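Local coordinates for protein glycosyl transferase family 8 (Streptococcus pneumoniae, PDB 5GVV) that transfers galactose from UDP-galactose to the terminal glucose of the partly glycosylated serine-rich repeat protein PsrP, at residues Arg6-Ala11 / Lys25-His30; Gln56-Asp61 / Met253-Ile258; Tyr91-Phe96 / Asp100-Leu105. All coordinates share one frame; numbering follows the deposited sequence.

Interaction 1. Residues Arg6-Ala11 / Lys25-His30; sequences RAVVFA and KSLCRH. With UDP (uridine-5'-diphosphate), chain D.
Ser26 OG is gripped twice, donating to the carbonyl O of Ala23 one turn back and accepting from the backbone N of Val111; the two bonds link to Val111 the helix turn whose next residue, Leu27, meets Val8 and Phe10 of strand 6-11. The contact itself is wholly apolar and turns on one methyl group. Leu27 CD2 lies 3.8 Å from Val8 CG1, end on, methyl against methyl. The same methyl stands 3.8 Å from Phe10 CE1, and equally near CZ. It comes in the plane of the ring, against its edge, while the Phe10 and Leu27 side chains pass in opposite senses. Leu27 can reach both because its CG is anti to the backbone N (chi1 175°), which carries the branched end out from the helix. Val8 likewise holds CG1 anti to its N (chi1 178°), toward the leucine. Each residue type suits its place: a beta-branched valine lies readily in a strand, the phenylalanine ring reaches far enough from the strand for its rim to meet the methyl, and leucine's branched end puts CD2 against both without disturbing the helix. Leu34 and Leu38 of strand 34-40 and Leu105 of strand 101-105 extend this buried layer, whereas Val9, pointing to the opposite side of the sheet, packs on Val102 and Tyr104. At the end of the strand, Ala11 contributes its backbone to the UDP pocket, although the modelled 2.5 Å between Ala11 O and O2' of UDP is too short to trust as a length; Asp13 and Ser107 also bond the nucleotide. Helix 17-30 packed on strand 6-11 belongs to the beta-alpha-beta unit of strand 6-11, helix 17-30 and strand 34-40, in the Rossmann-like, nucleotide-binding half of a GT-A glycosyltransferase.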
loop_
_atom_site.group_PDB
_atom_site.type_symbol
_atom_site.label_atom_id
_atom_site.label_comp_id
_atom_site.label_asym_id
_atom_site.label_seq_id
_atom_site.Cartn_x
_atom_site.Cartn_y
_atom_site.Cartn_z
ATOM N N ARG A 6 1.145 -26.729 2.518
ATOM C CA ARG A 6 0.453 -26.399 3.760
ATOM C C ARG A 6 -0.563 -25.281 3.510
ATOM O O ARG A 6 -0.202 -24.201 3.043
ATOM C CB ARG A 6 1.453 -25.989 4.850
ATOM C CG ARG A 6 2.314 -27.136 5.392
ATOM C CD ARG A 6 3.514 -27.455 4.494
ATOM N NE ARG A 6 4.431 -26.323 4.381
ATOM C CZ ARG A 6 5.399 -26.056 5.255
ATOM N NH1 ARG A 6 6.188 -25.005 5.079
ATOM N NH2 ARG A 6 5.574 -26.830 6.320
ATOM N N ALA A 7 -1.831 -25.544 3.817
ATOM C CA ALA A 7 -2.911 -24.592 3.532
ATOM C C ALA A 7 -3.050 -23.482 4.581
ATOM O O ALA A 7 -3.150 -23.752 5.787
ATOM C CB ALA A 7 -4.228 -25.328 3.367
ATOM N N VAL A 8 -3.075 -22.237 4.108
ATOM C CA VAL A 8 -3.160 -21.058 4.970
ATOM C C VAL A 8 -4.172 -20.080 4.380
ATOM O O VAL A 8 -4.212 -19.890 3.161
ATOM C CB VAL A 8 -1.791 -20.356 5.080
ATOM C CG1 VAL A 8 -1.892 -19.093 5.939
ATOM C CG2 VAL A 8 -0.746 -21.300 5.652
ATOM N N VAL A 9 -4.998 -19.465 5.224
ATOM C CA VAL A 9 -5.999 -18.528 4.709
ATOM C C VAL A 9 -5.941 -17.160 5.398
ATOM O O VAL A 9 -5.879 -17.075 6.629
ATOM C CB VAL A 9 -7.436 -19.134 4.738
ATOM C CG1 VAL A 9 -7.801 -19.623 6.127
ATOM C CG2 VAL A 9 -8.453 -18.126 4.240
ATOM N N PHE A 10 -5.907 -16.100 4.591
ATOM C CA PHE A 10 -6.035 -14.732 5.092
ATOM C C PHE A 10 -7.357 -14.162 4.593
ATOM O O PHE A 10 -7.977 -14.721 3.680
ATOM C CB PHE A 10 -4.905 -13.830 4.575
ATOM C CG PHE A 10 -3.533 -14.190 5.083
ATOM C CD1 PHE A 10 -2.773 -15.160 4.441
ATOM C CD2 PHE A 10 -2.985 -13.527 6.176
ATOM C CE1 PHE A 10 -1.500 -15.486 4.898
ATOM C CE2 PHE A 10 -1.710 -13.841 6.638
ATOM C CZ PHE A 10 -0.969 -14.823 5.996
ATOM N N ALA A 11 -7.779 -13.044 5.176
ATOM C CA ALA A 11 -9.006 -12.366 4.757
ATOM C C ALA A 11 -8.827 -10.862 4.904
ATOM O O ALA A 11 -8.498 -10.378 5.989
ATOM C CB ALA A 11 -10.180 -12.835 5.594
ATOM N N LYS A 25 4.356 -11.808 3.470
ATOM C CA LYS A 25 5.814 -11.780 3.327
ATOM C C LYS A 25 6.517 -12.432 4.517
ATOM O O LYS A 25 7.453 -13.215 4.335
ATOM C CB LYS A 25 6.323 -10.348 3.136
ATOM C CG LYS A 25 6.257 -9.870 1.693
ATOM C CD LYS A 25 7.138 -8.649 1.435
ATOM C CE LYS A 25 6.531 -7.374 1.983
ATOM N NZ LYS A 25 7.135 -6.152 1.351
ATOM N N SER A 26 6.068 -12.117 5.728
ATOM C CA SER A 26 6.692 -12.679 6.927
ATOM C C SER A 26 6.485 -14.194 6.979
ATOM O O SER A 26 7.403 -14.936 7.334
ATOM C CB SER A 26 6.163 -12.000 8.195
ATOM O OG SER A 26 4.790 -12.267 8.419
ATOM N N LEU A 27 5.291 -14.646 6.599
ATOM C CA LEU A 27 4.977 -16.076 6.523
ATOM C C LEU A 27 5.869 -16.808 5.512
ATOM O O LEU A 27 6.434 -17.868 5.821
ATOM C CB LEU A 27 3.497 -16.273 6.168
ATOM C CG LEU A 27 2.971 -17.692 5.923
ATOM C CD1 LEU A 27 3.082 -18.548 7.171
ATOM C CD2 LEU A 27 1.539 -17.662 5.436
ATOM N N CYS A 28 6.001 -16.238 4.316
ATOM C CA CYS A 28 6.756 -16.873 3.233
ATOM C C CYS A 28 8.259 -16.800 3.473
ATOM O O CYS A 28 9.017 -17.634 2.978
ATOM C CB CYS A 28 6.415 -16.220 1.889
ATOM S SG CYS A 28 4.712 -16.470 1.360
ATOM N N ARG A 29 8.689 -15.784 4.215
ATOM C CA ARG A 29 10.088 -15.641 4.583
ATOM C C ARG A 29 10.596 -16.881 5.326
ATOM O O ARG A 29 11.741 -17.308 5.133
ATOM C CB ARG A 29 10.258 -14.400 5.461
ATOM C CG ARG A 29 11.645 -14.228 6.060
ATOM C CD ARG A 29 12.711 -14.103 4.982
ATOM N NE ARG A 29 14.012 -13.779 5.558
ATOM C CZ ARG A 29 14.910 -14.685 5.935
ATOM N NH1 ARG A 29 14.661 -15.979 5.796
ATOM N NH2 ARG A 29 16.064 -14.296 6.454
ATOM N N HIS A 30 9.735 -17.474 6.150
ATOM C CA HIS A 30 10.168 -18.535 7.052
ATOM C C HIS A 30 9.522 -19.893 6.769
ATOM O O HIS A 30 9.864 -20.885 7.414
ATOM C CB HIS A 30 9.900 -18.126 8.502
ATOM C CG HIS A 30 10.594 -16.864 8.913
ATOM N ND1 HIS A 30 11.947 -16.805 9.167
ATOM C CD2 HIS A 30 10.120 -15.611 9.113
ATOM C CE1 HIS A 30 12.278 -15.573 9.506
ATOM N NE2 HIS A 30 11.187 -14.827 9.480
HETATM N N1 UDP D . -9.529 -6.187 8.231
HETATM C C2 UDP D . -9.472 -5.695 6.942
HETATM N N3 UDP D . -9.545 -4.335 6.701
HETATM C C4 UDP D . -9.679 -3.457 7.758
HETATM C C5 UDP D . -9.733 -3.955 9.059
HETATM C C6 UDP D . -9.775 -5.332 9.273
HETATM O O2 UDP D . -9.354 -6.478 6.003
HETATM O O4 UDP D . -9.741 -2.242 7.542
HETATM C "C1'" UDP D . -9.445 -7.648 8.448
HETATM C "C2'" UDP D . -7.991 -8.046 8.650
HETATM O "O2'" UDP D . -7.755 -9.329 8.113
HETATM C "C3'" UDP D . -7.850 -8.114 10.153
HETATM C "C4'" UDP D . -9.239 -8.569 10.582
HETATM O "O4'" UDP D . -10.134 -8.017 9.632
HETATM O "O3'" UDP D . -6.839 -9.027 10.527
HETATM C "C5'" UDP D . -9.596 -8.117 11.996
HETATM O "O5'" UDP D . -9.040 -6.839 12.215
HETATM P PA UDP D . -8.017 -6.640 13.436
HETATM O O1A UDP D . -6.884 -7.556 13.187
HETATM O O2A UDP D . -7.579 -5.228 13.527
HETATM O O3A UDP D . -8.839 -7.065 14.761
HETATM P PB UDP D . -8.123 -7.509 16.141
HETATM O O1B UDP D . -9.108 -8.150 17.043
HETATM O O2B UDP D . -7.603 -6.292 16.804
HETATM O O3B UDP D . -7.010 -8.447 15.856
#

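Interaction 2. Residues Gln56-Asp61 / Met253-Ile258; sequences QEMGGD and MDWSVI
Met58, present as selenomethionine, carries the whole of its side of this contact and reaches across to Trp255 and Ile258. Its CB already points toward helix 255-263. CG, beside the backbone N, continues the reach without touching the other segment, and the chain runs on extended to the selenium (chi2 -178°). SE then lies 4.0 Å from Ile258 CG2, the two side chains running at a slant to one another. A bend at the last torsion (chi3 -69°) swings CE aside, so that this methyl comes 4.0 Å from Trp255 CZ3. It arrives at the edge of the indole, near its plane, with the two side chains at about a right angle. An unbranched, flexible residue suits this place, since one chain can serve two differently placed neighbours. On one face of the Trp255 indole lies Ile258 CD1 of the same helix, 3.7 Å above the plane, toward the rim. Trp255 NE1 is hydrogen-bonded to Glu21 of helix 17-30, which satisfies the polar atom of this buried ring. Leu259 and Trp262 of helix 255-263 and Cys28 of helix 17-30 also touch Met58. Just before the helix, Asp254 directs its carboxylate to the backbone N atoms of Trp255 and Ser256 of the second subunit, so this edge of the contact belongs to the dimer interface. Across the turn after helix 45-57, Gln56 NE2 donates to Asp61 OD1 over 3.1 Å from above the carboxylate plane. Within the turn, Gly59 takes a positive phi of 85°, readily adopted without a side chain. The two backbone bonds, Gly60 N to Leu55 O and Gly59 N to Gln56 O, make the Schellman motif that ends helix 45-57 before the chain enters edge strand 61-66.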
loop_
_atom_site.group_PDB
_atom_site.type_symbol
_atom_site.label_atom_id
_atom_site.label_comp_id
_atom_site.label_asym_id
_atom_site.label_seq_id
_atom_site.Cartn_x
_atom_site.Cartn_y
_atom_site.Cartn_z
ATOM N N GLN A 56 4.327 -19.889 -6.119
ATOM C CA GLN A 56 4.607 -21.090 -6.901
ATOM C C GLN A 56 6.100 -21.403 -6.967
ATOM O O GLN A 56 6.505 -22.569 -6.920
ATOM C CB GLN A 56 4.024 -20.948 -8.312
ATOM C CG GLN A 56 2.492 -20.887 -8.336
ATOM C CD GLN A 56 1.935 -20.677 -9.724
ATOM O OE1 GLN A 56 2.675 -20.378 -10.661
ATOM N NE2 GLN A 56 0.624 -20.828 -9.867
ATOM N N GLU A 57 6.918 -20.363 -7.081
ATOM C CA GLU A 57 8.362 -20.542 -7.138
ATOM C C GLU A 57 8.898 -21.098 -5.821
ATOM O O GLU A 57 9.969 -21.713 -5.790
ATOM C CB GLU A 57 9.050 -19.220 -7.513
ATOM C CG GLU A 57 8.816 -18.822 -8.968
ATOM C CD GLU A 57 9.415 -17.477 -9.343
ATOM O OE1 GLU A 57 9.699 -16.661 -8.444
ATOM O OE2 GLU A 57 9.591 -17.236 -10.556
HETATM N N MSE A 58 8.146 -20.912 -4.777
HETATM C CA MSE A 58 8.519 -21.395 -3.459
HETATM C C MSE A 58 7.807 -22.727 -3.179
HETATM O O MSE A 58 7.843 -23.214 -2.069
HETATM C CB MSE A 58 8.287 -20.358 -2.364
HETATM C CG MSE A 58 9.201 -19.133 -2.536
HETATM SE SE MSE A 58 8.814 -17.948 -0.998
HETATM C CE MSE A 58 7.061 -17.210 -1.158
ATOM N N GLY A 59 7.183 -23.305 -4.208
ATOM C CA GLY A 59 6.537 -24.603 -4.116
ATOM C C GLY A 59 5.112 -24.574 -3.600
ATOM O O GLY A 59 4.600 -25.594 -3.129
ATOM N N GLY A 60 4.464 -23.415 -3.692
ATOM C CA GLY A 60 3.105 -23.276 -3.192
ATOM C C GLY A 60 2.173 -22.685 -4.234
ATOM O O GLY A 60 2.400 -22.847 -5.431
ATOM N N ASP A 61 1.118 -22.007 -3.787
ATOM C CA ASP A 61 0.197 -21.344 -4.708
ATOM C C ASP A 61 -0.550 -20.217 -3.999
ATOM O O ASP A 61 -0.448 -20.060 -2.774
ATOM C CB ASP A 61 -0.799 -22.353 -5.282
ATOM C CG ASP A 61 -1.155 -22.070 -6.734
ATOM O OD1 ASP A 61 -0.902 -20.943 -7.213
ATOM O OD2 ASP A 61 -1.699 -22.983 -7.393
HETATM N N MSE A 253 10.658 -5.180 3.266
HETATM C CA MSE A 253 11.427 -6.269 2.672
HETATM C C MSE A 253 10.946 -6.523 1.247
HETATM O O MSE A 253 9.745 -6.699 1.013
HETATM C CB MSE A 253 11.285 -7.527 3.533
HETATM C CG MSE A 253 12.135 -8.708 3.097
HETATM SE SE MSE A 253 11.996 -10.186 4.363
HETATM C CE MSE A 253 13.112 -9.458 5.778
ATOM N N ASP A 254 11.873 -6.501 0.289
ATOM C CA ASP A 254 11.535 -6.843 -1.094
ATOM C C ASP A 254 11.192 -8.325 -1.176
ATOM O O ASP A 254 11.715 -9.125 -0.404
ATOM C CB ASP A 254 12.716 -6.554 -2.026
ATOM C CG ASP A 254 12.861 -5.079 -2.367
ATOM O OD1 ASP A 254 11.843 -4.357 -2.416
ATOM O OD2 ASP A 254 14.004 -4.644 -2.609
ATOM N N TRP A 255 10.322 -8.697 -2.109
ATOM C CA TRP A 255 10.013 -10.103 -2.324
ATOM C C TRP A 255 11.251 -10.834 -2.832
ATOM O O TRP A 255 11.423 -12.034 -2.591
ATOM C CB TRP A 255 8.875 -10.238 -3.332
ATOM C CG TRP A 255 7.511 -10.180 -2.704
ATOM C CD1 TRP A 255 6.636 -9.128 -2.713
ATOM C CD2 TRP A 255 6.872 -11.231 -1.972
ATOM N NE1 TRP A 255 5.489 -9.468 -2.025
ATOM C CE2 TRP A 255 5.610 -10.755 -1.564
ATOM C CE3 TRP A 255 7.245 -12.534 -1.625
ATOM C CZ2 TRP A 255 4.715 -11.541 -0.823
ATOM C CZ3 TRP A 255 6.360 -13.313 -0.892
ATOM C CH2 TRP A 255 5.110 -12.812 -0.496
ATOM N N SER A 256 12.114 -10.097 -3.528
ATOM C CA SER A 256 13.360 -10.645 -4.052
ATOM C C SER A 256 14.262 -11.185 -2.940
ATOM O O SER A 256 14.910 -12.224 -3.116
ATOM C CB SER A 256 14.097 -9.590 -4.871
ATOM O OG SER A 256 14.398 -8.457 -4.075
ATOM N N VAL A 257 14.304 -10.490 -1.800
ATOM C CA VAL A 257 15.043 -10.979 -0.635
ATOM C C VAL A 257 14.501 -12.334 -0.187
ATOM O O VAL A 257 15.262 -13.264 0.108
ATOM C CB VAL A 257 14.956 -10.002 0.555
ATOM C CG1 VAL A 257 15.525 -10.646 1.825
ATOM C CG2 VAL A 257 15.681 -8.712 0.243
ATOM N N ILE A 258 13.178 -12.438 -0.133
ATOM C CA ILE A 258 12.521 -13.658 0.326
ATOM C C ILE A 258 12.792 -14.817 -0.630
ATOM O O ILE A 258 13.146 -15.917 -0.202
ATOM C CB ILE A 258 11.004 -13.446 0.482
ATOM C CG1 ILE A 258 10.731 -12.339 1.506
ATOM C CG2 ILE A 258 10.298 -14.755 0.870
ATOM C CD1 ILE A 258 9.282 -11.885 1.561
#

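Interaction 3. Residues Tyr91-Phe96 / Asp100-Leu105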
loop_
_atom_site.group_PDB
_atom_site.type_symbol
_atom_site.label_atom_id
_atom_site.label_comp_id
_atom_site.label_asym_id
_atom_site.label_seq_id
_atom_site.Cartn_x
_atom_site.Cartn_y
_atom_site.Cartn_z
ATOM N N TYR A 91 -15.827 -16.511 8.347
ATOM C CA TYR A 91 -16.965 -17.423 8.416
ATOM C C TYR A 91 -17.043 -18.305 7.164
ATOM O O TYR A 91 -17.413 -19.481 7.244
ATOM C CB TYR A 91 -18.281 -16.645 8.562
ATOM C CG TYR A 91 -18.464 -15.883 9.863
ATOM C CD1 TYR A 91 -17.571 -16.026 10.916
ATOM C CD2 TYR A 91 -19.547 -15.025 10.038
ATOM C CE1 TYR A 91 -17.741 -15.331 12.104
ATOM C CE2 TYR A 91 -19.723 -14.323 11.220
ATOM C CZ TYR A 91 -18.818 -14.484 12.251
ATOM O OH TYR A 91 -18.989 -13.795 13.433
ATOM N N PHE A 92 -16.684 -17.735 6.013
ATOM C CA PHE A 92 -16.870 -18.408 4.722
ATOM C C PHE A 92 -15.695 -19.296 4.317
ATOM O O PHE A 92 -15.625 -19.756 3.178
ATOM C CB PHE A 92 -17.131 -17.378 3.617
ATOM C CG PHE A 92 -18.336 -16.514 3.864
ATOM C CD1 PHE A 92 -19.602 -16.949 3.498
ATOM C CD2 PHE A 92 -18.200 -15.266 4.460
ATOM C CE1 PHE A 92 -20.717 -16.156 3.721
ATOM C CE2 PHE A 92 -19.308 -14.465 4.686
ATOM C CZ PHE A 92 -20.569 -14.909 4.315
ATOM N N ILE A 93 -14.776 -19.533 5.246
ATOM C CA ILE A 93 -13.611 -20.377 4.971
ATOM C C ILE A 93 -13.934 -21.738 4.328
ATOM O O ILE A 93 -13.359 -22.076 3.291
ATOM C CB ILE A 93 -12.701 -20.533 6.223
ATOM C CG1 ILE A 93 -11.893 -19.250 6.453
ATOM C CG2 ILE A 93 -11.751 -21.707 6.063
ATOM C CD1 ILE A 93 -11.148 -19.210 7.784
ATOM N N PRO A 94 -14.867 -22.515 4.915
ATOM C CA PRO A 94 -15.088 -23.839 4.318
ATOM C C PRO A 94 -15.798 -23.798 2.965
ATOM O O PRO A 94 -15.999 -24.850 2.355
ATOM C CB PRO A 94 -15.963 -24.551 5.362
ATOM C CG PRO A 94 -16.696 -23.458 6.046
ATOM C CD PRO A 94 -15.727 -22.297 6.096
ATOM N N ASP A 95 -16.161 -22.610 2.492
ATOM C CA ASP A 95 -16.765 -22.474 1.172
ATOM C C ASP A 95 -15.706 -22.384 0.068
ATOM O O ASP A 95 -16.028 -22.509 -1.118
ATOM C CB ASP A 95 -17.690 -21.251 1.123
ATOM C CG ASP A 95 -18.960 -21.444 1.933
ATOM O OD1 ASP A 95 -19.453 -22.591 2.002
ATOM O OD2 ASP A 95 -19.469 -20.451 2.502
ATOM N N PHE A 96 -14.449 -22.178 0.459
ATOM C CA PHE A 96 -13.360 -22.030 -0.504
ATOM C C PHE A 96 -12.253 -23.068 -0.348
ATOM O O PHE A 96 -11.713 -23.561 -1.340
ATOM C CB PHE A 96 -12.737 -20.634 -0.396
ATOM C CG PHE A 96 -13.676 -19.516 -0.753
ATOM C CD1 PHE A 96 -14.354 -18.823 0.245
ATOM C CD2 PHE A 96 -13.879 -19.152 -2.080
ATOM C CE1 PHE A 96 -15.219 -17.788 -0.072
ATOM C CE2 PHE A 96 -14.740 -18.115 -2.405
ATOM C CZ PHE A 96 -15.412 -17.433 -1.398
ATOM N N ASP A 100 -8.646 -30.547 4.407
ATOM C CA ASP A 100 -9.356 -30.908 5.629
ATOM C C ASP A 100 -8.883 -30.065 6.821
ATOM O O ASP A 100 -9.632 -29.858 7.783
ATOM C CB ASP A 100 -9.213 -32.405 5.919
ATOM C CG ASP A 100 -9.797 -33.275 4.813
ATOM O OD1 ASP A 100 -10.724 -32.817 4.106
ATOM O OD2 ASP A 100 -9.322 -34.422 4.651
ATOM N N LYS A 101 -7.646 -29.575 6.750
ATOM C CA LYS A 101 -7.114 -28.684 7.787
ATOM C C LYS A 101 -6.469 -27.441 7.175
ATOM O O LYS A 101 -5.816 -27.519 6.129
ATOM C CB LYS A 101 -6.116 -29.416 8.693
ATOM C CG LYS A 101 -5.490 -28.534 9.771
ATOM C CD LYS A 101 -4.781 -29.344 10.852
ATOM C CE LYS A 101 -3.655 -30.196 10.294
ATOM N NZ LYS A 101 -2.783 -30.740 11.382
ATOM N N VAL A 102 -6.672 -26.296 7.822
ATOM C CA VAL A 102 -6.136 -25.033 7.326
ATOM C C VAL A 102 -5.840 -24.066 8.481
ATOM O O VAL A 102 -6.517 -24.086 9.514
ATOM C CB VAL A 102 -7.095 -24.397 6.282
ATOM C CG1 VAL A 102 -8.453 -24.114 6.895
ATOM C CG2 VAL A 102 -6.494 -23.130 5.675
ATOM N N LEU A 103 -4.808 -23.244 8.320
ATOM C CA LEU A 103 -4.474 -22.231 9.319
ATOM C C LEU A 103 -4.975 -20.857 8.887
ATOM O O LEU A 103 -4.473 -20.293 7.908
ATOM C CB LEU A 103 -2.961 -22.169 9.526
ATOM C CG LEU A 103 -2.464 -21.066 10.465
ATOM C CD1 LEU A 103 -2.974 -21.309 11.888
ATOM C CD2 LEU A 103 -0.948 -20.978 10.441
ATOM N N TYR A 104 -5.964 -20.319 9.600
ATOM C CA TYR A 104 -6.379 -18.936 9.363
ATOM C C TYR A 104 -5.466 -17.950 10.094
ATOM O O TYR A 104 -5.074 -18.185 11.240
ATOM C CB TYR A 104 -7.838 -18.686 9.780
ATOM C CG TYR A 104 -8.140 -17.207 9.845
ATOM C CD1 TYR A 104 -8.425 -16.487 8.690
ATOM C CD2 TYR A 104 -8.085 -16.516 11.052
ATOM C CE1 TYR A 104 -8.669 -15.123 8.737
ATOM C CE2 TYR A 104 -8.325 -15.153 11.109
ATOM C CZ TYR A 104 -8.617 -14.463 9.949
ATOM O OH TYR A 104 -8.858 -13.105 10.008
ATOM N N LEU A 105 -5.137 -16.844 9.437
ATOM C CA LEU A 105 -4.355 -15.797 10.093
ATOM C C LEU A 105 -4.953 -14.416 9.859
ATOM O O LEU A 105 -5.342 -14.082 8.735
ATOM C CB LEU A 105 -2.907 -15.804 9.596
ATOM C CG LEU A 105 -2.057 -17.054 9.804
ATOM C CD1 LEU A 105 -0.734 -16.940 9.061
ATOM C CD2 LEU A 105 -1.809 -17.312 11.276
#
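Ile93 fits its two branches onto Val102 and Tyr104, side chains that project from the same side of strand 101-105. Its longer branch does most of the work: CD1 lies 3.9 Å from Tyr104 CB and 4.0 Å from Tyr104 CD1, crossing the tyrosine at about a right angle and meeting the base of its ring obliquely. The shorter branch, CG2, sits more loosely, 4.2 Å from Val102 CG1. Because Ile93 CG2 is anti to the backbone N, while CG1 lies beside it and continues extended to CD1 (chi2 170°), the forked isoleucine spans two strand positions from one point of the loop. That loop is tightly turned here, with Phe96 N bonded to Ile93 O at 3.0 Å. Valine is compact and beta-branched, well suited to a central strand; Val97 and Val9 also pack on it. Tyr104 is two-natured: its CB and ring base join the hydrophobic layer with Ile93 and Ile148, while its OH is hydrogen-bonded to Asp106 OD1. Since Asp106 binds both manganese and UDP, Tyr104 is a second-shell residue that probably helps set the orientation of that carboxylate. The contact packs the loop 91-96 on strand 101-105, whose chain continues directly into Asp106 and Asp108, the metal-binding DxD motif of GT-A glycosyltransferases.

In the fold
Interactions 1 and 3 share the mixed sheet of the GT-A domain, where strands 6-11 and 101-105 are parallel neighbours; their centres lie 13 Å apart, and Val9 joins the two strands by probable backbone hydrogen bonds to Leu103 and Leu105. The centres of interactions 1 and 2 lie about 11 Å apart, and they touch through helix 17-30: Lys25 NZ probably bonds Met253 O, Lys25 packs on Trp255 and Cys28 on Met58. Interactions 2 and 3 are separate, about 11 Å between nearest atoms. Along the chain, interaction 1 comes first, and 91-105 falls between 56-61 and 253-258. Together they run from the UDP and manganese site, through the sheet and its helix, toward the dimer interface.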